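Local coordinates for protein glycerol-3-phosphate dehydrogenase [NAD(P)+] (Coxiella burnetii, PDB 3K96) that probably catalyses the NAD(P)H-dependent reduction of dihydroxyacetone phosphate to sn-glycerol 3-phosphate, the key precursor for phospholipid synthesis, at residues L44-A49 with R76-Y81; L164-A169 with D276-N281. All blocks are in the same frame, centred on the assembly; numbering follows the deposited sequence. Where two conformers were deposited one is given.

How the contacts relate
From the N terminus, the chain passes from strand 32-35 into helix 39-49, and contact 1 closes the loop that runs from this helix through strand 55-58 and helix 62-71 to residues 76-81, all within the N-terminal part, predicted to bind the dinucleotide. Contact 2 opens only later and spans 106 residues, joining the start of helix 165-169 to the turn before helix 280-290, and so the N-terminal to the C-terminal part. The two loops therefore follow in series, neither nested nor crossed. In space they meet: Val47 CG2 lies 3.4 Å from Val168 CG1, and Leu78 CD2 lies 3.9 Å from Ala169 CB, which places helix 165-169 against both segments of contact 1.

Contact 1: residues L44-A49 with R76-Y81; sequences LALVLA and RYLPNY
Leu46 reaches from helix 39-49 to the turn at residues 78-81, and its CD1 methyl makes the closest contacts there. Its CB points toward the turn. CG stands anti to the carbonyl carbon (chi1 -73°), and the nearly extended second torsion carries CD1 on to the tip; CB and CG have no close partner across the contact. Leu46 CD1 meets Leu78 CD2 at 3.7 Å and Tyr81 CB at 3.8 Å. The other branch, Leu46 CD2, comes no nearer than 4.4 Å, to Tyr81 O. The two leucines approach tip to tip, whereas the tyrosine side chain crosses that of Leu46 at about a right angle. Of the Tyr81 side chain it is CB that meets Leu46; the ring leads away.

Leu78 and Tyr81 are the first and last residues of a type II beta turn, which brings both before the same methyl while Pro79 and Asn80 form its outer corner. Leu46 is backed by Leu87 of strand 87-90 and by Pro84. Just before the turn, the carbonyl oxygen of Tyr77 is hydrogen-bonded to Ser39 OG of the same helix.

No hydrogen bond joins the two segments. The side-chain contact is apolar and small, burying 105 Å², so dispersion and the exclusion of water hold the loop to the helix that follows what appears to be the glycine-rich, Rossmann-type turn, close to residues predicted to bind NADPH.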
ATOM      1  N   LEU A  44       9.099   9.299  20.319  1.00 28.68           N
ATOM      2  CA  LEU A  44       9.001  10.746  20.057  1.00 28.67           C
ATOM      3  C   LEU A  44       9.844  11.518  21.091  1.00 28.50           C
ATOM      4  O   LEU A  44      10.515  12.511  20.762  1.00 30.28           O
ATOM      5  CB  LEU A  44       7.543  11.197  20.104  1.00 27.50           C
ATOM      6  CG  LEU A  44       6.719  10.885  18.856  1.00 31.00           C
ATOM      7  CD1 LEU A  44       5.223  10.940  19.160  1.00 29.17           C
ATOM      8  CD2 LEU A  44       7.131  11.812  17.708  1.00 26.89           C
ATOM      9  N   ALA A  45       9.815  11.054  22.332  1.00 27.45           N
ATOM     10  CA  ALA A  45      10.585  11.701  23.401  1.00 29.33           C
ATOM     11  C   ALA A  45      12.070  11.614  23.109  1.00 30.84           C
ATOM     12  O   ALA A  45      12.824  12.555  23.403  1.00 30.91           O
ATOM     13  CB  ALA A  45      10.243  11.079  24.777  1.00 27.45           C
ATOM     14  N   LEU A  46      12.502  10.491  22.513  1.00 31.51           N
ATOM     15  CA  LEU A  46      13.901  10.312  22.153  1.00 31.12           C
ATOM     16  C   LEU A  46      14.294  11.198  21.004  1.00 31.27           C
ATOM     17  O   LEU A  46      15.376  11.765  21.000  1.00 31.31           O
ATOM     18  CB  LEU A  46      14.216   8.855  21.775  1.00 31.73           C
ATOM     19  CG  LEU A  46      14.259   7.846  22.903  1.00 33.87           C
ATOM     20  CD1 LEU A  46      14.360   6.430  22.359  1.00 34.35           C
ATOM     21  CD2 LEU A  46      15.439   8.201  23.827  1.00 33.21           C
ATOM     22  N   VAL A  47      13.445  11.279  19.981  1.00 30.81           N
ATOM     23  CA  VAL A  47      13.755  12.133  18.849  1.00 29.62           C
ATOM     24  C   VAL A  47      14.063  13.554  19.331  1.00 31.18           C
ATOM     25  O   VAL A  47      15.042  14.160  18.899  1.00 30.34           O
ATOM     26  CB  VAL A  47      12.596  12.171  17.839  1.00 30.05           C
ATOM     27  CG1 VAL A  47      12.771  13.318  16.863  1.00 25.28           C
ATOM     28  CG2 VAL A  47      12.481  10.798  17.098  1.00 27.35           C
ATOM     29  N   LEU A  48      13.222  14.084  20.213  1.00 31.11           N
ATOM     30  CA  LEU A  48      13.418  15.440  20.721  1.00 32.34           C
ATOM     31  C   LEU A  48      14.584  15.540  21.710  1.00 33.06           C
ATOM     32  O   LEU A  48      15.421  16.425  21.589  1.00 34.51           O
ATOM     33  CB  LEU A  48      12.128  15.955  21.387  1.00 32.97           C
ATOM     34  CG  LEU A  48      10.887  16.014  20.477  1.00 32.47           C
ATOM     35  CD1 LEU A  48       9.639  16.382  21.251  1.00 30.97           C
ATOM     36  CD2 LEU A  48      11.107  16.964  19.314  1.00 31.45           C
ATOM     37  N   ALA A  49      14.638  14.641  22.685  1.00 33.54           N
ATOM     38  CA  ALA A  49      15.681  14.701  23.716  1.00 33.58           C
ATOM     39  C   ALA A  49      17.087  14.541  23.114  1.00 34.62           C
ATOM     40  O   ALA A  49      18.049  15.192  23.560  1.00 32.10           O
ATOM     41  CB  ALA A  49      15.406  13.678  24.866  1.00 31.93           C
ATOM     42  N   ARG A  76       9.697  -1.578  29.669  1.00 37.74           N
ATOM     43  CA  ARG A  76       8.412  -2.166  29.334  1.00 38.63           C
ATOM     44  C   ARG A  76       8.021  -2.015  27.897  1.00 37.94           C
ATOM     45  O   ARG A  76       7.422  -2.922  27.353  1.00 38.07           O
ATOM     46  CB  ARG A  76       7.265  -1.534  30.102  1.00 39.16           C
ATOM     47  CG  ARG A  76       7.236  -1.838  31.534  1.00 43.56           C
ATOM     48  CD  ARG A  76       5.953  -1.351  32.156  1.00 45.00           C
ATOM     49  NE  ARG A  76       6.044  -1.527  33.591  1.00 49.22           N
ATOM     50  CZ  ARG A  76       5.068  -1.252  34.442  1.00 53.30           C
ATOM     51  NH1 ARG A  76       3.899  -0.782  34.011  1.00 53.43           N
ATOM     52  NH2 ARG A  76       5.267  -1.456  35.732  1.00 56.84           N
ATOM     53  N   TYR A  77       8.325  -0.866  27.289  1.00 37.19           N
ATOM     54  CA  TYR A  77       7.830  -0.590  25.938  1.00 36.69           C
ATOM     55  C   TYR A  77       8.851  -0.237  24.865  1.00 35.30           C
ATOM     56  O   TYR A  77       8.519  -0.278  23.701  1.00 35.89           O
ATOM     57  CB  TYR A  77       6.724   0.498  25.999  1.00 37.53           C
ATOM     58  CG  TYR A  77       5.541   0.104  26.862  1.00 38.13           C
ATOM     59  CD1 TYR A  77       4.676  -0.896  26.463  1.00 44.13           C
ATOM     60  CD2 TYR A  77       5.287   0.734  28.071  1.00 41.59           C
ATOM     61  CE1 TYR A  77       3.607  -1.280  27.255  1.00 46.56           C
ATOM     62  CE2 TYR A  77       4.211   0.366  28.867  1.00 41.80           C
ATOM     63  CZ  TYR A  77       3.378  -0.643  28.454  1.00 48.28           C
ATOM     64  OH  TYR A  77       2.300  -1.032  29.227  1.00 53.21           O
ATOM     65  N   LEU A  78      10.071   0.114  25.230  1.00 34.51           N
ATOM     66  CA  LEU A  78      11.084   0.428  24.228  1.00 34.81           C
ATOM     67  C   LEU A  78      12.465   0.102  24.800  1.00 35.91           C
ATOM     68  O   LEU A  78      13.306   0.996  24.984  1.00 36.01           O
ATOM     69  CB  LEU A  78      11.001   1.908  23.804  1.00 35.27           C
ATOM     70  CG  LEU A  78      11.657   2.322  22.476  1.00 35.92           C
ATOM     71  CD1 LEU A  78      10.917   1.662  21.319  1.00 33.91           C
ATOM     72  CD2 LEU A  78      11.662   3.850  22.278  1.00 34.38           C
ATOM     73  N   PRO A  79      12.700  -1.189  25.102  1.00 36.09           N
ATOM     74  CA  PRO A  79      13.981  -1.592  25.658  1.00 35.91           C
ATOM     75  C   PRO A  79      15.096  -1.397  24.654  1.00 35.89           C
ATOM     76  O   PRO A  79      14.838  -1.363  23.443  1.00 35.32           O
ATOM     77  CB  PRO A  79      13.784  -3.090  25.961  1.00 36.73           C
ATOM     78  CG  PRO A  79      12.719  -3.539  25.008  1.00 36.48           C
ATOM     79  CD  PRO A  79      11.792  -2.336  24.904  1.00 36.47           C
ATOM     80  N   ASN A  80      16.307  -1.228  25.176  1.00 35.73           N
ATOM     81  CA  ASN A  80      17.538  -1.062  24.404  1.00 36.41           C
ATOM     82  C   ASN A  80      17.820   0.351  23.876  1.00 36.54           C
ATOM     83  O   ASN A  80      18.744   0.534  23.090  1.00 36.72           O
ATOM     84  CB  ASN A  80      17.599  -2.069  23.252  1.00 36.51           C
ATOM     85  CG  ASN A  80      17.441  -3.494  23.721  1.00 39.35           C
ATOM     86  OD1 ASN A  80      16.640  -4.244  23.168  1.00 41.68           O
ATOM     87  ND2 ASN A  80      18.171  -3.868  24.770  1.00 42.31           N
ATOM     88  N   TYR A  81      17.025   1.333  24.288  1.00 35.96           N
ATOM     89  CA  TYR A  81      17.236   2.721  23.875  1.00 35.91           C
ATOM     90  C   TYR A  81      17.273   3.641  25.103  1.00 36.21           C
ATOM     91  O   TYR A  81      16.250   4.239  25.458  1.00 36.05           O
ATOM     92  CB  TYR A  81      16.151   3.159  22.879  1.00 34.63           C
ATOM     93  CG  TYR A  81      16.275   2.410  21.592  1.00 34.56           C
ATOM     94  CD1 TYR A  81      17.241   2.756  20.672  1.00 35.04           C
ATOM     95  CD2 TYR A  81      15.461   1.317  21.314  1.00 34.84           C
ATOM     96  CE1 TYR A  81      17.389   2.054  19.499  1.00 36.73           C
ATOM     97  CE2 TYR A  81      15.610   0.611  20.148  1.00 37.57           C
ATOM     98  CZ  TYR A  81      16.580   0.990  19.245  1.00 35.51           C
ATOM     99  OH  TYR A  81      16.733   0.298  18.076  1.00 42.06           O
TER

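Contact 2: residues L164-A169 with D276-N281; sequences LATEVA and DNQSRN
Leu164, at the N-cap position of helix 165-169, lays its branched end against the turn formed by Asp276 to Ser279. This is the close part of the contact. Leu164 CD1 comes within 3.5 Å of Asp276 OD2 and lies 4.0 Å from Gln278 CG. Leu164 CD2 is 4.0 Å from Gln278 CB. The leucine crosses the glutamine at about a right angle and meets the aspartate from the opposite direction.

The carboxylate has a hydrogen-bond partner in each subunit. Asp276 OD2 accepts a hydrogen bond from Gln278 N at 2.9 Å, on its anti side and 31° out of the carboxylate plane, forming an Asx turn, and OD1 is hydrogen-bonded to Ser233 OG of the second subunit. The same subunit also packs its Ser233 on Leu164.

Toward solvent the fit is looser. Gln278 bends at its second torsion (chi2 -64°), and its NE2 stays 4.4 Å from Thr166 OG1, with no hydrogen bond between these two exposed residues.

Beyond the turn, Ser279 caps the next helix by accepting from Arg282 N; Ser279, Arg280 and Asn281 are predicted to bind substrate, and Ala165 NADPH. With no hydrogen bond directly between the segments, their contact rests on van der Waals packing, while the polar bonds shape the turn and tie it to the dimer partner at the junction of the two domains.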
ATOM      1  N   LEU A 164       6.716   3.054  12.745  1.00 29.69           N
ATOM      2  CA  LEU A 164       6.958   2.049  13.773  1.00 29.03           C
ATOM      3  C   LEU A 164       7.873   2.678  14.812  1.00 27.80           C
ATOM      4  O   LEU A 164       8.893   3.242  14.468  1.00 26.69           O
ATOM      5  CB  LEU A 164       7.667   0.824  13.214  1.00 28.18           C
ATOM      6  CG  LEU A 164       6.926  -0.059  12.218  1.00 32.27           C
ATOM      7  CD1 LEU A 164       7.811  -1.261  11.861  1.00 31.02           C
ATOM      8  CD2 LEU A 164       5.555  -0.496  12.829  1.00 33.82           C
ATOM      9  N   ALA A 165       7.520   2.556  16.075  1.00 28.61           N
ATOM     10  CA  ALA A 165       8.298   3.185  17.153  1.00 28.82           C
ATOM     11  C   ALA A 165       9.739   2.679  17.224  1.00 29.49           C
ATOM     12  O   ALA A 165      10.667   3.466  17.423  1.00 30.05           O
ATOM     13  CB  ALA A 165       7.567   2.996  18.512  1.00 28.39           C
ATOM     14  N   THR A 166       9.928   1.367  17.043  1.00 29.65           N
ATOM     15  CA  THR A 166      11.251   0.746  17.096  1.00 29.63           C
ATOM     16  C   THR A 166      12.191   1.296  16.012  1.00 29.79           C
ATOM     17  O   THR A 166      13.375   1.542  16.284  1.00 29.29           O
ATOM     18  CB  THR A 166      11.169  -0.847  16.995  1.00 30.65           C
ATOM     19  OG1 THR A 166      10.371  -1.215  15.862  1.00 32.67           O
ATOM     20  CG2 THR A 166      10.526  -1.470  18.268  1.00 31.92           C
ATOM     21  N   GLU A 167      11.670   1.523  14.801  1.00 28.91           N
ATOM     22  CA  GLU A 167      12.501   2.048  13.695  1.00 28.54           C
ATOM     23  C   GLU A 167      12.873   3.525  13.901  1.00 27.33           C
ATOM     24  O   GLU A 167      13.967   3.969  13.511  1.00 24.77           O
ATOM     25  CB  GLU A 167      11.822   1.839  12.329  1.00 28.86           C
ATOM     26  CG  GLU A 167      11.634   0.333  11.961  1.00 32.10           C
ATOM     27  CD  GLU A 167      11.158   0.106  10.508  1.00 35.99           C
ATOM     28  OE1 GLU A 167      10.599   1.051   9.911  1.00 36.23           O
ATOM     29  OE2 GLU A 167      11.359  -1.028   9.970  1.00 34.81           O
ATOM     30  N   VAL A 168      11.958   4.274  14.507  1.00 27.09           N
ATOM     31  CA  VAL A 168      12.226   5.674  14.826  1.00 27.35           C
ATOM     32  C   VAL A 168      13.336   5.699  15.887  1.00 27.79           C
ATOM     33  O   VAL A 168      14.307   6.420  15.730  1.00 29.96           O
ATOM     34  CB  VAL A 168      10.968   6.419  15.296  1.00 27.30           C
ATOM     35  CG1 VAL A 168      11.338   7.822  15.910  1.00 26.23           C
ATOM     36  CG2 VAL A 168       9.982   6.528  14.141  1.00 26.00           C
ATOM     37  N   ALA A 169      13.225   4.869  16.921  1.00 27.82           N
ATOM     38  CA  ALA A 169      14.261   4.822  17.974  1.00 28.05           C
ATOM     39  C   ALA A 169      15.618   4.467  17.382  1.00 28.60           C
ATOM     40  O   ALA A 169      16.653   4.976  17.833  1.00 28.21           O
ATOM     41  CB  ALA A 169      13.889   3.828  19.095  1.00 26.17           C
ATOM     42  N   ASP A 276       2.935  -5.272   8.066  1.00 41.40           N
ATOM     43  CA  ASP A 276       4.064  -5.528   8.939  1.00 42.29           C
ATOM     44  C   ASP A 276       3.848  -6.537  10.082  1.00 43.29           C
ATOM     45  O   ASP A 276       2.772  -6.613  10.655  1.00 44.05           O
ATOM     46  CB  ASP A 276       4.508  -4.226   9.560  1.00 41.94           C
ATOM     47  CG  ASP A 276       5.981  -4.208   9.808  1.00 44.28           C
ATOM     48  OD1 ASP A 276       6.730  -4.022   8.813  1.00 47.65           O
ATOM     49  OD2 ASP A 276       6.391  -4.357  10.970  1.00 45.92           O
ATOM     50  N   ASN A 277       4.898  -7.289  10.417  1.00 44.79           N
ATOM     51  CA  ASN A 277       4.861  -8.224  11.558  1.00 46.65           C
ATOM     52  C   ASN A 277       4.723  -7.463  12.862  1.00 45.44           C
ATOM     53  O   ASN A 277       4.160  -7.979  13.809  1.00 46.23           O
ATOM     54  CB  ASN A 277       6.157  -9.059  11.668  1.00 47.15           C
ATOM     55  CG  ASN A 277       6.243  -9.879  13.007  1.00 52.34           C
ATOM     56  OD1 ASN A 277       7.116  -9.637  13.850  1.00 57.87           O
ATOM     57  ND2 ASN A 277       5.312 -10.807  13.201  1.00 56.87           N
ATOM     58  N   GLN A 278       5.227  -6.232  12.907  1.00 44.32           N
ATOM     59  CA  GLN A 278       5.219  -5.450  14.160  1.00 44.99           C
ATOM     60  C   GLN A 278       3.850  -4.915  14.572  1.00 43.06           C
ATOM     61  O   GLN A 278       3.669  -4.455  15.691  1.00 44.91           O
ATOM     62  CB  GLN A 278       6.198  -4.270  14.066  1.00 45.64           C
ATOM     63  CG  GLN A 278       7.628  -4.681  13.832  1.00 48.74           C
ATOM     64  CD  GLN A 278       8.186  -5.467  14.981  1.00 55.20           C
ATOM     65  OE1 GLN A 278       8.731  -6.552  14.791  1.00 60.62           O
ATOM     66  NE2 GLN A 278       8.019  -4.946  16.195  1.00 59.43           N
ATOM     67  N   SER A 279       2.893  -4.977  13.668  1.00 40.75           N
ATOM     68  CA  SER A 279       1.564  -4.481  13.948  1.00 38.69           C
ATOM     69  C   SER A 279       0.804  -5.474  14.814  1.00 36.86           C
ATOM     70  O   SER A 279       0.454  -6.565  14.341  1.00 35.34           O
ATOM     71  CB  SER A 279       0.816  -4.268  12.619  1.00 39.00           C
ATOM     72  OG  SER A 279      -0.543  -3.892  12.819  1.00 40.86           O
ATOM     73  N   ARG A 280       0.544  -5.094  16.058  0.60 35.17           N
ATOM     74  CA  ARG A 280      -0.196  -5.934  16.987  0.60 35.07           C
ATOM     75  C   ARG A 280      -1.648  -6.153  16.563  0.60 33.67           C
ATOM     76  O   ARG A 280      -2.252  -7.168  16.904  0.60 32.37           O
ATOM     77  CB  ARG A 280      -0.152  -5.311  18.378  0.60 35.66           C
ATOM     78  CG  ARG A 280       1.271  -5.242  18.903  0.60 38.42           C
ATOM     79  CD  ARG A 280       1.431  -4.415  20.138  0.60 40.88           C
ATOM     80  NE  ARG A 280       2.820  -4.473  20.569  0.60 43.62           N
ATOM     81  CZ  ARG A 280       3.315  -5.405  21.375  0.60 45.14           C
ATOM     82  NH1 ARG A 280       2.534  -6.360  21.864  0.60 44.64           N
ATOM     83  NH2 ARG A 280       4.594  -5.367  21.709  0.60 48.68           N
ATOM     84  N   ASN A 281      -2.210  -5.183  15.848  1.00 32.71           N
ATOM     85  CA  ASN A 281      -3.586  -5.282  15.379  1.00 31.49           C
ATOM     86  C   ASN A 281      -3.636  -6.288  14.242  1.00 31.16           C
ATOM     87  O   ASN A 281      -4.577  -7.049  14.127  1.00 30.30           O
ATOM     88  CB  ASN A 281      -4.122  -3.928  14.983  1.00 30.23           C
ATOM     89  CG  ASN A 281      -4.330  -3.037  16.166  1.00 31.26           C
ATOM     90  OD1 ASN A 281      -5.149  -3.331  17.029  1.00 31.01           O
ATOM     91  ND2 ASN A 281      -3.589  -1.946  16.225  1.00 27.64           N
TER